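A1 protein (Enterobacteria phage Qbeta, PDB 3RLK) is a minor read-through version of the phage coat protein, whose extra domain, a beta-barrel with a polyproline helix, is probably carried on the virion and needed for infection. Local coordinates at residues A33-E38 with E130-L135; R48-Y53 with Q108-Q113; A101-T106 with F171-F176; G120-A125 with L144-A149. One frame throughout, in Å; residues are numbered along the deposited sequence.

Interaction 1: A33-E38 with E130-L135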
loop_
_atom_site.group_PDB
_atom_site.type_symbol
_atom_site.label_atom_id
_atom_site.label_comp_id
_atom_site.label_asym_id
_atom_site.label_seq_id
_atom_site.Cartn_x
_atom_site.Cartn_y
_atom_site.Cartn_z
ATOM N N ALA A 33 -12.207 -4.161 3.688
ATOM C CA ALA A 33 -12.679 -3.374 4.801
ATOM C C ALA A 33 -11.667 -2.277 5.106
ATOM O O ALA A 33 -10.402 -2.450 5.060
ATOM C CB ALA A 33 -12.875 -4.251 6.026
ATOM N N ILE A 34 -12.202 -1.113 5.437
ATOM C CA ILE A 34 -11.351 -0.001 5.892
ATOM C C ILE A 34 -11.666 0.467 7.369
ATOM O O ILE A 34 -12.780 0.236 7.814
ATOM C CB ILE A 34 -11.352 1.138 4.914
ATOM C CG1 ILE A 34 -12.769 1.687 4.728
ATOM C CG2 ILE A 34 -10.718 0.699 3.559
ATOM C CD1 ILE A 34 -12.726 3.188 4.163
ATOM N N TRP A 35 -10.668 1.107 8.046
ATOM C CA TRP A 35 -10.683 1.200 9.515
ATOM C C TRP A 35 -10.129 2.516 9.934
ATOM O O TRP A 35 -9.392 3.135 9.169
ATOM C CB TRP A 35 -9.759 0.141 10.111
ATOM C CG TRP A 35 -10.140 -1.228 9.638
ATOM C CD1 TRP A 35 -9.745 -1.833 8.443
ATOM C CD2 TRP A 35 -11.028 -2.142 10.297
ATOM N NE1 TRP A 35 -10.323 -3.084 8.363
ATOM C CE2 TRP A 35 -11.095 -3.294 9.489
ATOM C CE3 TRP A 35 -11.734 -2.120 11.549
ATOM C CZ2 TRP A 35 -11.839 -4.420 9.866
ATOM C CZ3 TRP A 35 -12.477 -3.258 11.914
ATOM C CH2 TRP A 35 -12.552 -4.364 11.065
ATOM N N SER A 36 -10.471 2.898 11.183
ATOM C CA SER A 36 -9.836 4.052 11.866
ATOM C C SER A 36 -9.066 3.440 13.042
ATOM O O SER A 36 -9.643 2.642 13.826
ATOM C CB SER A 36 -10.905 5.056 12.353
ATOM O OG SER A 36 -10.328 6.115 13.094
ATOM N N LEU A 37 -7.771 3.755 13.162
ATOM C CA LEU A 37 -6.951 3.341 14.261
ATOM C C LEU A 37 -6.455 4.592 15.049
ATOM O O LEU A 37 -5.484 5.190 14.667
ATOM C CB LEU A 37 -5.753 2.529 13.722
ATOM C CG LEU A 37 -5.999 1.034 13.553
ATOM C CD1 LEU A 37 -6.920 0.761 12.367
ATOM C CD2 LEU A 37 -4.554 0.393 13.353
ATOM N N GLU A 38 -7.156 4.994 16.124
ATOM C CA GLU A 38 -6.765 6.210 16.842
ATOM C C GLU A 38 -6.733 5.986 18.343
ATOM O O GLU A 38 -5.879 6.579 19.016
ATOM C CB GLU A 38 -7.706 7.386 16.536
ATOM C CG GLU A 38 -7.743 7.974 15.114
ATOM C CD GLU A 38 -6.377 8.351 14.519
ATOM O OE1 GLU A 38 -5.376 8.704 15.255
ATOM O OE2 GLU A 38 -6.327 8.318 13.273
ATOM N N GLU A 130 -3.651 -7.118 13.860
ATOM C CA GLU A 130 -3.150 -7.131 12.462
ATOM C C GLU A 130 -2.372 -5.879 12.184
ATOM O O GLU A 130 -2.348 -4.950 13.027
ATOM C CB GLU A 130 -4.332 -7.311 11.494
ATOM C CG GLU A 130 -4.882 -8.746 11.595
ATOM C CD GLU A 130 -6.085 -9.047 10.703
ATOM O OE1 GLU A 130 -6.516 -8.106 9.988
ATOM O OE2 GLU A 130 -6.544 -10.263 10.721
ATOM N N ARG A 131 -1.654 -5.848 11.063
ATOM C CA ARG A 131 -0.993 -4.596 10.642
ATOM C C ARG A 131 -1.746 -3.935 9.500
ATOM O O ARG A 131 -2.195 -4.651 8.519
ATOM C CB ARG A 131 0.495 -4.832 10.325
ATOM C CG ARG A 131 1.265 -4.841 11.650
ATOM C CD ARG A 131 2.189 -5.895 11.746
ATOM N NE ARG A 131 2.712 -6.093 13.135
ATOM C CZ ARG A 131 3.941 -6.500 13.388
ATOM N NH1 ARG A 131 4.779 -6.693 12.370
ATOM N NH2 ARG A 131 4.335 -6.708 14.653
ATOM N N PHE A 132 -1.923 -2.599 9.618
ATOM C CA PHE A 132 -2.838 -1.848 8.771
ATOM C C PHE A 132 -2.053 -0.764 8.024
ATOM O O PHE A 132 -1.372 0.103 8.645
ATOM C CB PHE A 132 -3.924 -1.154 9.595
ATOM C CG PHE A 132 -4.886 -2.075 10.219
ATOM C CD1 PHE A 132 -6.150 -2.224 9.692
ATOM C CD2 PHE A 132 -4.520 -2.803 11.325
ATOM C CE1 PHE A 132 -7.102 -3.100 10.344
ATOM C CE2 PHE A 132 -5.395 -3.657 11.972
ATOM C CZ PHE A 132 -6.674 -3.837 11.475
ATOM N N ILE A 133 -2.114 -0.804 6.692
ATOM C CA ILE A 133 -1.427 0.246 5.917
ATOM C C ILE A 133 -2.297 1.493 5.898
ATOM O O ILE A 133 -3.547 1.391 5.778
ATOM C CB ILE A 133 -1.124 -0.317 4.471
ATOM C CG1 ILE A 133 -0.190 0.633 3.723
ATOM C CG2 ILE A 133 -2.426 -0.736 3.731
ATOM C CD1 ILE A 133 1.224 0.697 4.355
ATOM N N TYR A 134 -1.681 2.662 6.069
ATOM C CA TYR A 134 -2.481 3.889 5.974
ATOM C C TYR A 134 -2.667 4.265 4.506
ATOM O O TYR A 134 -1.674 4.202 3.726
ATOM C CB TYR A 134 -1.790 5.047 6.754
ATOM C CG TYR A 134 -2.511 6.377 6.604
ATOM C CD1 TYR A 134 -3.804 6.582 7.168
ATOM C CD2 TYR A 134 -1.903 7.425 5.940
ATOM C CE1 TYR A 134 -4.453 7.812 7.020
ATOM C CE2 TYR A 134 -2.538 8.679 5.817
ATOM C CZ TYR A 134 -3.816 8.861 6.367
ATOM O OH TYR A 134 -4.462 10.079 6.242
ATOM N N LEU A 135 -3.912 4.600 4.124
ATOM C CA LEU A 135 -4.239 5.061 2.772
ATOM C C LEU A 135 -4.655 6.516 2.827
ATOM O O LEU A 135 -5.802 6.851 3.113
ATOM C CB LEU A 135 -5.348 4.199 2.134
ATOM C CG LEU A 135 -5.254 2.669 2.258
ATOM C CD1 LEU A 135 -6.521 1.893 1.780
ATOM C CD2 LEU A 135 -4.101 2.192 1.399
#
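Phe-132 pushes the rim of its ring into the face of Trp-35, an edge-to-face (T-shaped) aromatic pair. The centroid of the indole's five-membered ring lies 5.0 Å from that of the phenyl ring, with the planes at 74°. Phe-132 CE1 makes the approach: it stands over the pyrrole part of the indole, 3.5 Å from Trp-35 CD1, and is off-centre toward the rim.

A CH-pi contact uses a face of the same phenyl ring. Leu-37 CD1 sits 4.2 Å from the Phe-132 centroid and 15° off the ring normal, while the other methyl, Leu-37 CD2, packs 3.8 Å from Phe-132 CD2. Both methyls lie over one face, CD1 nearer the ring's middle. With chi1 at -69°, Phe-132 CG is anti to its carbonyl carbon, which sends the ring across to the other strand, edge to the indole and one face under the leucine.

The contact is wholly apolar: all three side chains are buried, and no hydrogen bond joins the two segments.

Strands 34-38 and 129-135 do not pair with each other; they meet across the inside of the curled sheet, consistent with the interior of a small closed barrel. Strand 140-143 pairs with both and lends Tyr-141 and Ser-143 to the surroundings of Phe-132. On the other flank, strand 52-58 packs Ala-55 against both Trp-35 and Leu-37, and Lys-122 and Pro-123 lie against the indole.

Interaction 2: R48-Y53 with Q108-Q113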
loop_
_atom_site.group_PDB
_atom_site.type_symbol
_atom_site.label_atom_id
_atom_site.label_comp_id
_atom_site.label_asym_id
_atom_site.label_seq_id
_atom_site.Cartn_x
_atom_site.Cartn_y
_atom_site.Cartn_z
ATOM N N ARG A 48 8.609 -3.289 21.896
ATOM C CA ARG A 48 7.655 -2.936 20.836
ATOM C C ARG A 48 7.382 -1.425 20.851
ATOM O O ARG A 48 6.500 -0.954 21.569
ATOM C CB ARG A 48 6.337 -3.729 20.910
ATOM C CG ARG A 48 5.529 -3.704 19.588
ATOM C CD ARG A 48 4.010 -3.300 19.680
ATOM N NE ARG A 48 3.391 -3.930 20.768
ATOM C CZ ARG A 48 2.864 -3.375 21.846
ATOM N NH1 ARG A 48 2.656 -2.065 22.072
ATOM N NH2 ARG A 48 2.465 -4.238 22.706
ATOM N N PRO A 49 8.160 -0.664 20.073
ATOM C CA PRO A 49 8.209 0.785 20.257
ATOM C C PRO A 49 7.020 1.498 19.599
ATOM O O PRO A 49 7.120 2.668 19.323
ATOM C CB PRO A 49 9.584 1.188 19.632
ATOM C CG PRO A 49 9.890 0.084 18.668
ATOM C CD PRO A 49 9.307 -1.171 19.290
ATOM N N TRP A 50 5.919 0.790 19.376
ATOM C CA TRP A 50 4.718 1.402 18.736
ATOM C C TRP A 50 3.478 0.993 19.542
ATOM O O TRP A 50 3.471 -0.080 20.105
ATOM C CB TRP A 50 4.587 0.989 17.249
ATOM C CG TRP A 50 4.602 -0.485 16.972
ATOM C CD1 TRP A 50 3.546 -1.319 16.993
ATOM C CD2 TRP A 50 5.733 -1.266 16.608
ATOM N NE1 TRP A 50 3.930 -2.578 16.684
ATOM C CE2 TRP A 50 5.277 -2.584 16.438
ATOM C CE3 TRP A 50 7.099 -0.975 16.398
ATOM C CZ2 TRP A 50 6.133 -3.640 16.075
ATOM C CZ3 TRP A 50 7.966 -2.034 16.073
ATOM C CH2 TRP A 50 7.474 -3.342 15.918
ATOM N N PRO A 51 2.419 1.840 19.559
ATOM C CA PRO A 51 1.259 1.400 20.297
ATOM C C PRO A 51 0.554 0.283 19.563
ATOM O O PRO A 51 0.789 0.049 18.361
ATOM C CB PRO A 51 0.344 2.624 20.308
ATOM C CG PRO A 51 1.084 3.782 19.653
ATOM C CD PRO A 51 2.272 3.180 18.945
ATOM N N ILE A 52 -0.407 -0.338 20.212
ATOM C CA ILE A 52 -1.411 -1.111 19.454
ATOM C C ILE A 52 -2.678 -0.318 19.607
ATOM O O ILE A 52 -3.050 0.088 20.736
ATOM C CB ILE A 52 -1.577 -2.586 19.939
ATOM C CG1 ILE A 52 -0.235 -3.314 19.793
ATOM C CG2 ILE A 52 -2.684 -3.290 19.178
ATOM C CD1 ILE A 52 -0.206 -4.749 20.284
ATOM N N TYR A 53 -3.356 -0.144 18.496
ATOM C CA TYR A 53 -4.638 0.560 18.475
ATOM C C TYR A 53 -5.810 -0.420 18.443
ATOM O O TYR A 53 -5.710 -1.609 18.068
ATOM C CB TYR A 53 -4.725 1.480 17.247
ATOM C CG TYR A 53 -3.692 2.587 17.270
ATOM C CD1 TYR A 53 -4.009 3.843 17.755
ATOM C CD2 TYR A 53 -2.388 2.374 16.758
ATOM C CE1 TYR A 53 -3.049 4.881 17.792
ATOM C CE2 TYR A 53 -1.436 3.390 16.779
ATOM C CZ TYR A 53 -1.785 4.646 17.294
ATOM O OH TYR A 53 -0.851 5.668 17.331
ATOM N N GLN A 108 10.144 -5.499 10.689
ATOM C CA GLN A 108 10.989 -4.589 10.002
ATOM C C GLN A 108 10.254 -3.356 9.435
ATOM O O GLN A 108 10.674 -2.205 9.621
ATOM C CB GLN A 108 11.666 -5.370 8.875
ATOM C CG GLN A 108 12.730 -4.575 8.209
ATOM C CD GLN A 108 13.839 -4.254 9.148
ATOM O OE1 GLN A 108 14.535 -5.151 9.640
ATOM N NE2 GLN A 108 14.038 -2.976 9.398
ATOM N N ALA A 109 9.183 -3.598 8.694
ATOM C CA ALA A 109 8.454 -2.478 8.100
ATOM C C ALA A 109 7.837 -1.599 9.208
ATOM O O ALA A 109 7.871 -0.359 9.124
ATOM C CB ALA A 109 7.402 -2.995 7.146
ATOM N N MET A 110 7.354 -2.242 10.240
ATOM C CA MET A 110 6.829 -1.498 11.409
ATOM C C MET A 110 7.873 -0.609 12.110
ATOM O O MET A 110 7.549 0.510 12.507
ATOM C CB MET A 110 6.168 -2.430 12.416
ATOM C CG MET A 110 4.839 -3.081 12.042
ATOM S SD MET A 110 3.520 -1.873 11.817
ATOM C CE MET A 110 3.927 -0.633 12.996
ATOM N N ARG A 111 9.098 -1.124 12.289
ATOM C CA ARG A 111 10.182 -0.331 12.902
ATOM C C ARG A 111 10.521 0.907 12.065
ATOM O O ARG A 111 10.744 2.019 12.609
ATOM C CB ARG A 111 11.476 -1.177 13.138
ATOM C CG ARG A 111 11.351 -2.361 14.144
ATOM C CD ARG A 111 12.727 -3.005 14.484
ATOM N NE ARG A 111 12.574 -4.285 15.204
ATOM C CZ ARG A 111 13.618 -5.028 15.616
ATOM N NH1 ARG A 111 14.859 -4.592 15.380
ATOM N NH2 ARG A 111 13.435 -6.194 16.256
ATOM N N ASP A 112 10.577 0.721 10.743
ATOM C CA ASP A 112 11.053 1.793 9.845
ATOM C C ASP A 112 10.070 2.920 9.570
ATOM O O ASP A 112 10.450 4.064 9.486
ATOM C CB ASP A 112 11.530 1.156 8.542
ATOM C CG ASP A 112 12.773 0.316 8.744
ATOM O OD1 ASP A 112 13.332 0.401 9.873
ATOM O OD2 ASP A 112 13.235 -0.398 7.803
ATOM N N GLN A 113 8.802 2.574 9.437
ATOM C CA GLN A 113 7.760 3.488 8.950
ATOM C C GLN A 113 8.157 4.283 7.712
ATOM O O GLN A 113 7.912 5.487 7.640
ATOM C CB GLN A 113 7.284 4.432 10.056
ATOM C CG GLN A 113 6.646 3.720 11.303
ATOM C CD GLN A 113 5.352 3.060 11.035
ATOM O OE1 GLN A 113 5.116 1.914 11.406
ATOM N NE2 GLN A 113 4.465 3.788 10.439
#
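Trp-50 is clamped on both faces: Met-110 of the helix lies on one, and Arg-48, from its own loop, lays CG over the other. On the helix side the methionine makes two kinds of contact. Its CB sits 3.9 Å from the centroid of the six-membered ring, 13° off the normal, a CH-pi contact. Further along, Met-110 SD lies 5.0 Å from the centroid of the five-membered ring, over the face, a rather distant Met-aromatic contact. The chain bends at chi2 (-64°) and again at chi3, which brings CE back to within 4.0 Å of Trp-50 CG and spreads the methionine along the length of the indole.

This is a loop leading into strand 52-58 of the barrel sheet, docked on the C-terminal half of the short helix 107-112; Trp-50 and Met-110 both also touch Arg-131 of strand 129-135. Arg-111, one residue on, comes to the indole rim instead, with its CG 3.9 Å from Trp-50 CZ3.

Polar bonds also hold the tryptophan, one from its own loop and one from the sheet. Arg-48 NH1 donates to Trp-50 O over 2.9 Å, almost straight at 177° and lying in both the guanidinium and the carbonyl plane. The indole NE1 is bonded to Glu-119 of strand 117-121, which helps to fix the rotation of the ring.

Interaction 3: A101-T106 with F171-F176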
loop_
_atom_site.group_PDB
_atom_site.type_symbol
_atom_site.label_atom_id
_atom_site.label_comp_id
_atom_site.label_asym_id
_atom_site.label_seq_id
_atom_site.Cartn_x
_atom_site.Cartn_y
_atom_site.Cartn_z
ATOM N N ALA A 101 3.053 -6.227 -0.148
ATOM C CA ALA A 101 2.126 -6.287 1.051
ATOM C C ALA A 101 2.633 -7.216 2.196
ATOM O O ALA A 101 2.309 -6.957 3.388
ATOM C CB ALA A 101 0.685 -6.748 0.586
ATOM N N THR A 102 3.409 -8.233 1.848
ATOM C CA THR A 102 4.020 -9.200 2.817
ATOM C C THR A 102 5.111 -8.494 3.613
ATOM O O THR A 102 5.025 -8.405 4.841
ATOM C CB THR A 102 4.520 -10.502 2.131
ATOM O OG1 THR A 102 3.389 -11.260 1.642
ATOM C CG2 THR A 102 5.370 -11.326 3.094
ATOM N N TYR A 103 6.085 -7.906 2.938
ATOM C CA TYR A 103 7.051 -7.072 3.625
ATOM C C TYR A 103 6.405 -6.030 4.523
ATOM O O TYR A 103 6.885 -5.811 5.621
ATOM C CB TYR A 103 7.918 -6.290 2.631
ATOM C CG TYR A 103 9.088 -5.668 3.309
ATOM C CD1 TYR A 103 10.199 -6.434 3.626
ATOM C CD2 TYR A 103 9.088 -4.326 3.650
ATOM C CE1 TYR A 103 11.288 -5.889 4.272
ATOM C CE2 TYR A 103 10.168 -3.750 4.297
ATOM C CZ TYR A 103 11.293 -4.545 4.551
ATOM O OH TYR A 103 12.331 -3.994 5.192
ATOM N N LEU A 104 5.376 -5.335 4.038
ATOM C CA LEU A 104 4.841 -4.203 4.817
ATOM C C LEU A 104 4.251 -4.712 6.151
ATOM O O LEU A 104 4.001 -3.896 7.065
ATOM C CB LEU A 104 3.770 -3.441 4.032
ATOM C CG LEU A 104 4.324 -2.560 2.873
ATOM C CD1 LEU A 104 3.257 -2.144 1.902
ATOM C CD2 LEU A 104 5.062 -1.298 3.390
ATOM N N ALA A 105 3.912 -6.001 6.228
ATOM C CA ALA A 105 3.375 -6.541 7.515
ATOM C C ALA A 105 4.483 -6.999 8.511
ATOM O O ALA A 105 4.209 -7.466 9.628
ATOM C CB ALA A 105 2.313 -7.658 7.260
ATOM N N THR A 106 5.735 -6.892 8.091
ATOM C CA THR A 106 6.842 -7.379 8.912
ATOM C C THR A 106 7.217 -6.410 10.028
ATOM O O THR A 106 6.926 -5.203 9.985
ATOM C CB THR A 106 8.136 -7.680 8.075
ATOM O OG1 THR A 106 8.699 -6.460 7.612
ATOM C CG2 THR A 106 7.807 -8.665 6.925
ATOM N N PHE A 171 14.412 -2.741 -7.905
ATOM C CA PHE A 171 13.981 -4.109 -7.774
ATOM C C PHE A 171 14.168 -4.565 -6.310
ATOM O O PHE A 171 14.228 -5.779 -6.023
ATOM C CB PHE A 171 14.839 -4.918 -8.727
ATOM C CG PHE A 171 14.546 -4.612 -10.162
ATOM C CD1 PHE A 171 13.484 -5.275 -10.814
ATOM C CD2 PHE A 171 15.282 -3.629 -10.834
ATOM C CE1 PHE A 171 13.171 -4.962 -12.166
ATOM C CE2 PHE A 171 14.987 -3.304 -12.202
ATOM C CZ PHE A 171 13.912 -3.962 -12.851
ATOM N N ASP A 172 14.346 -3.586 -5.401
ATOM C CA ASP A 172 14.537 -3.875 -3.984
ATOM C C ASP A 172 13.507 -3.025 -3.214
ATOM O O ASP A 172 13.604 -1.800 -3.185
ATOM C CB ASP A 172 15.988 -3.583 -3.554
ATOM C CG ASP A 172 16.170 -3.599 -2.023
ATOM O OD1 ASP A 172 15.208 -3.923 -1.276
ATOM O OD2 ASP A 172 17.325 -3.396 -1.562
ATOM N N PHE A 173 12.522 -3.704 -2.621
ATOM C CA PHE A 173 11.380 -3.006 -2.020
ATOM C C PHE A 173 11.793 -2.144 -0.817
ATOM O O PHE A 173 11.134 -1.169 -0.467
ATOM C CB PHE A 173 10.213 -3.965 -1.674
ATOM C CG PHE A 173 9.013 -3.229 -1.181
ATOM C CD1 PHE A 173 8.305 -2.402 -2.032
ATOM C CD2 PHE A 173 8.662 -3.286 0.195
ATOM C CE1 PHE A 173 7.226 -1.654 -1.585
ATOM C CE2 PHE A 173 7.599 -2.513 0.665
ATOM C CZ PHE A 173 6.898 -1.685 -0.198
ATOM N N THR A 174 12.918 -2.477 -0.209
ATOM C CA THR A 174 13.370 -1.682 0.924
ATOM C C THR A 174 13.867 -0.315 0.473
ATOM O O THR A 174 14.079 0.562 1.319
ATOM C CB THR A 174 14.465 -2.416 1.737
ATOM O OG1 THR A 174 15.659 -2.395 0.956
ATOM C CG2 THR A 174 14.078 -3.850 2.044
ATOM N N LYS A 175 14.040 -0.097 -0.849
ATOM C CA LYS A 175 14.346 1.231 -1.367
ATOM C C LYS A 175 13.106 2.114 -1.495
ATOM O O LYS A 175 13.227 3.275 -1.782
ATOM C CB LYS A 175 15.116 1.155 -2.708
ATOM C CG LYS A 175 16.451 0.344 -2.481
ATOM C CD LYS A 175 17.550 0.780 -3.519
ATOM C CE LYS A 175 18.921 0.327 -3.041
ATOM N NZ LYS A 175 18.841 -1.167 -3.087
ATOM N N PHE A 176 11.909 1.566 -1.287
ATOM C CA PHE A 176 10.661 2.357 -1.418
ATOM C C PHE A 176 10.267 3.056 -0.107
ATOM O O PHE A 176 10.565 2.540 0.980
ATOM C CB PHE A 176 9.498 1.365 -1.733
ATOM C CG PHE A 176 9.445 0.879 -3.149
ATOM C CD1 PHE A 176 8.286 1.064 -3.928
ATOM C CD2 PHE A 176 10.542 0.241 -3.715
ATOM C CE1 PHE A 176 8.231 0.589 -5.266
ATOM C CE2 PHE A 176 10.515 -0.255 -5.061
ATOM C CZ PHE A 176 9.356 -0.125 -5.815
#
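Phe-173 and Thr-174 meet Tyr-103 and Leu-104 from a turn that Asp-172, just ahead of them, sets up. The OD1 of Asp-172 accepts from Thr-174 N at 2.9 Å, an Asx turn, and from Thr-174 OG1 at 2.7 Å; both donors come from the same face of the carboxylate, well out of its plane. The other oxygen, OD2, takes a salt bridge from Lys-175 NZ.

Phe-173 follows and does most of the touching. With CG anti to the backbone N (chi1 -175°), the ring reaches out to helix 101-104 and meets it with its rim. Its CD2 lies 3.6 Å from Tyr-103 CD2, the two rings being steeply inclined at 76°, and its CE2 lies 3.9 Å from Leu-104 CD2. Both partners sit near the phenyl plane, so one edge is lodged between the tyrosine and the leucine. A 3-10 turn, residues 173-175 of the long connection between strands 154-159 and 183-188, is in this way docked on the weakly bonded helix 101-104.

Thr-174 comes next, bringing its methyl CG2 to 3.6 Å from Tyr-103 OH, at the far end of the tyrosine. Across the way, Thr-106 OG1 stands over the centre of the Tyr-103 ring; it bonds to Tyr-103 O and also caps Ala-109 N at the start of the next helix.

Phe-176 closes the segment by offering a ring face to Phe-173 CD1, 3.7 Å above its plane, and it packs edge-to-face with Trp-160.

Interaction 4: G120-A125 with L144-A149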
loop_
_atom_site.group_PDB
_atom_site.type_symbol
_atom_site.label_atom_id
_atom_site.label_comp_id
_atom_site.label_asym_id
_atom_site.label_seq_id
_atom_site.Cartn_x
_atom_site.Cartn_y
_atom_site.Cartn_z
ATOM N N GLY A 120 -3.170 -2.949 14.887
ATOM C CA GLY A 120 -4.445 -2.731 15.618
ATOM C C GLY A 120 -5.187 -4.032 15.904
ATOM O O GLY A 120 -5.038 -5.060 15.199
ATOM N N LYS A 121 -6.019 -3.936 16.934
ATOM C CA LYS A 121 -6.791 -5.048 17.414
ATOM C C LYS A 121 -8.236 -4.953 16.838
ATOM O O LYS A 121 -8.915 -3.997 17.075
ATOM C CB LYS A 121 -6.844 -5.073 18.945
ATOM C CG LYS A 121 -7.616 -6.368 19.428
ATOM C CD LYS A 121 -7.887 -6.327 20.900
ATOM C CE LYS A 121 -8.648 -7.589 21.342
ATOM N NZ LYS A 121 -7.825 -8.886 21.180
ATOM N N LYS A 122 -8.653 -5.944 16.061
ATOM C CA LYS A 122 -10.026 -5.938 15.505
ATOM C C LYS A 122 -11.111 -6.350 16.492
ATOM O O LYS A 122 -10.846 -7.059 17.475
ATOM C CB LYS A 122 -10.098 -6.860 14.296
ATOM C CG LYS A 122 -9.098 -6.457 13.206
ATOM C CD LYS A 122 -9.669 -6.491 11.777
ATOM C CE LYS A 122 -9.680 -7.863 11.183
ATOM N NZ LYS A 122 -9.054 -7.810 9.814
ATOM N N PRO A 123 -12.354 -5.942 16.214
ATOM C CA PRO A 123 -13.439 -6.562 16.998
ATOM C C PRO A 123 -13.597 -8.035 16.514
ATOM O O PRO A 123 -13.044 -8.419 15.433
ATOM C CB PRO A 123 -14.696 -5.738 16.589
ATOM C CG PRO A 123 -14.253 -4.717 15.623
ATOM C CD PRO A 123 -12.830 -4.990 15.210
ATOM N N GLY A 124 -14.328 -8.858 17.254
ATOM C CA GLY A 124 -14.584 -10.240 16.801
ATOM C C GLY A 124 -14.074 -11.271 17.799
ATOM O O GLY A 124 -13.371 -10.918 18.721
ATOM N N ALA A 125 -14.433 -12.557 17.607
ATOM C CA ALA A 125 -14.305 -13.566 18.672
ATOM C C ALA A 125 -12.872 -13.720 19.168
ATOM O O ALA A 125 -12.621 -13.848 20.389
ATOM C CB ALA A 125 -14.837 -14.930 18.210
ATOM N N LEU A 144 -3.316 -5.465 6.097
ATOM C CA LEU A 144 -2.390 -6.200 5.222
ATOM C C LEU A 144 -2.746 -7.730 5.168
ATOM O O LEU A 144 -2.554 -8.432 4.137
ATOM C CB LEU A 144 -0.929 -5.927 5.692
ATOM C CG LEU A 144 -0.574 -4.454 5.380
ATOM C CD1 LEU A 144 0.677 -4.079 6.233
ATOM C CD2 LEU A 144 -0.347 -4.281 3.824
ATOM N N SER A 145 -3.382 -8.180 6.260
ATOM C CA SER A 145 -3.864 -9.546 6.387
ATOM C C SER A 145 -4.967 -9.782 5.385
ATOM O O SER A 145 -4.910 -10.780 4.680
ATOM C CB SER A 145 -4.363 -9.899 7.804
ATOM O OG SER A 145 -3.237 -9.995 8.699
ATOM N N ASP A 146 -5.895 -8.835 5.256
ATOM C CA ASP A 146 -6.991 -8.938 4.322
ATOM C C ASP A 146 -6.499 -8.860 2.848
ATOM O O ASP A 146 -6.845 -9.701 2.035
ATOM C CB ASP A 146 -8.034 -7.815 4.536
ATOM C CG ASP A 146 -8.800 -7.902 5.849
ATOM O OD1 ASP A 146 -8.542 -8.839 6.637
ATOM O OD2 ASP A 146 -9.702 -7.030 6.088
ATOM N N ILE A 147 -5.686 -7.845 2.530
ATOM C CA ILE A 147 -5.167 -7.640 1.151
ATOM C C ILE A 147 -4.429 -8.915 0.636
ATOM O O ILE A 147 -4.557 -9.284 -0.522
ATOM C CB ILE A 147 -4.208 -6.395 1.137
ATOM C CG1 ILE A 147 -5.033 -5.148 1.527
ATOM C CG2 ILE A 147 -3.430 -6.301 -0.215
ATOM C CD1 ILE A 147 -4.165 -3.894 1.810
ATOM N N ALA A 148 -3.597 -9.522 1.465
ATOM C CA ALA A 148 -2.763 -10.623 1.082
ATOM C C ALA A 148 -3.307 -12.047 1.396
ATOM O O ALA A 148 -2.566 -13.035 1.308
ATOM C CB ALA A 148 -1.317 -10.426 1.660
ATOM N N ALA A 149 -4.582 -12.155 1.732
ATOM C CA ALA A 149 -5.207 -13.455 2.092
ATOM C C ALA A 149 -5.278 -14.372 0.890
ATOM O O ALA A 149 -5.309 -13.960 -0.246
ATOM C CB ALA A 149 -6.610 -13.265 2.632
HETATM O O HOH W 1 -11.012 -7.083 8.203
#
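Lys-122 and Asp-146 approach from opposite directions, the lysine from just past the end of strand 117-121 and the aspartate from helix 144-147, and meet in a surface salt bridge between the end of a barrel strand and the short helix. The charged ends are not placed symmetrically. Lys-122 NZ lies 3.4 Å from Asp-146 OD1 and 3.9 Å from Asp-146 OD2, a fairly long ion pair in which one oxygen is favoured.

The lysine does not run straight to its partner. The chain bends at chi2, chi3 (-81°) and chi4, carrying the ammonium over to the helix. Asp-146, with chi1 at -67°, holds its carboxylate anti to the carbonyl carbon and turned to the incoming lysine.

That ammonium is shared. Its stronger partner is Glu-130 of the neighbouring strand 129-135, whose OE1 forms a closer salt bridge with it, and Asp-146 itself packs against Glu-130. Two carboxylates around one lysine would be expected to favour its protonated form, and the lysine should in turn ease the repulsion between them. Ser-143 OG, just before the helix, also bonds to Glu-130 OE1 and so helps to hold that second acid in place.

Water completes the link to the far oxygen: it accepts from Lys-122 NZ at 2.6 Å and donates to Asp-146 OD2 at 2.5 Å, bridging the pair where the direct contact is longest.

From the N terminus, strand 34-38 opens the loop that interaction 1 closes at 130-135, across the inside of the barrel sheet. Interaction 2 is nested within it, pinning the loop before strand 52-58 to helix 107-112. Interaction 3 starts inside the same span at 101-106 but closes only at 171-176, so it crosses both interactions 1 and 2 and ties the late connecting region to the helical turns. Interaction 4 follows interaction 2 in series, crosses interaction 1 and nests within interaction 3. Physical links join them: the backbone of Arg-131 in interaction 1 bonds to that of Leu-144 in interaction 4, its side chain reaches Ala-105 O, and Leu-144 packs on Leu-104 and Ala-105.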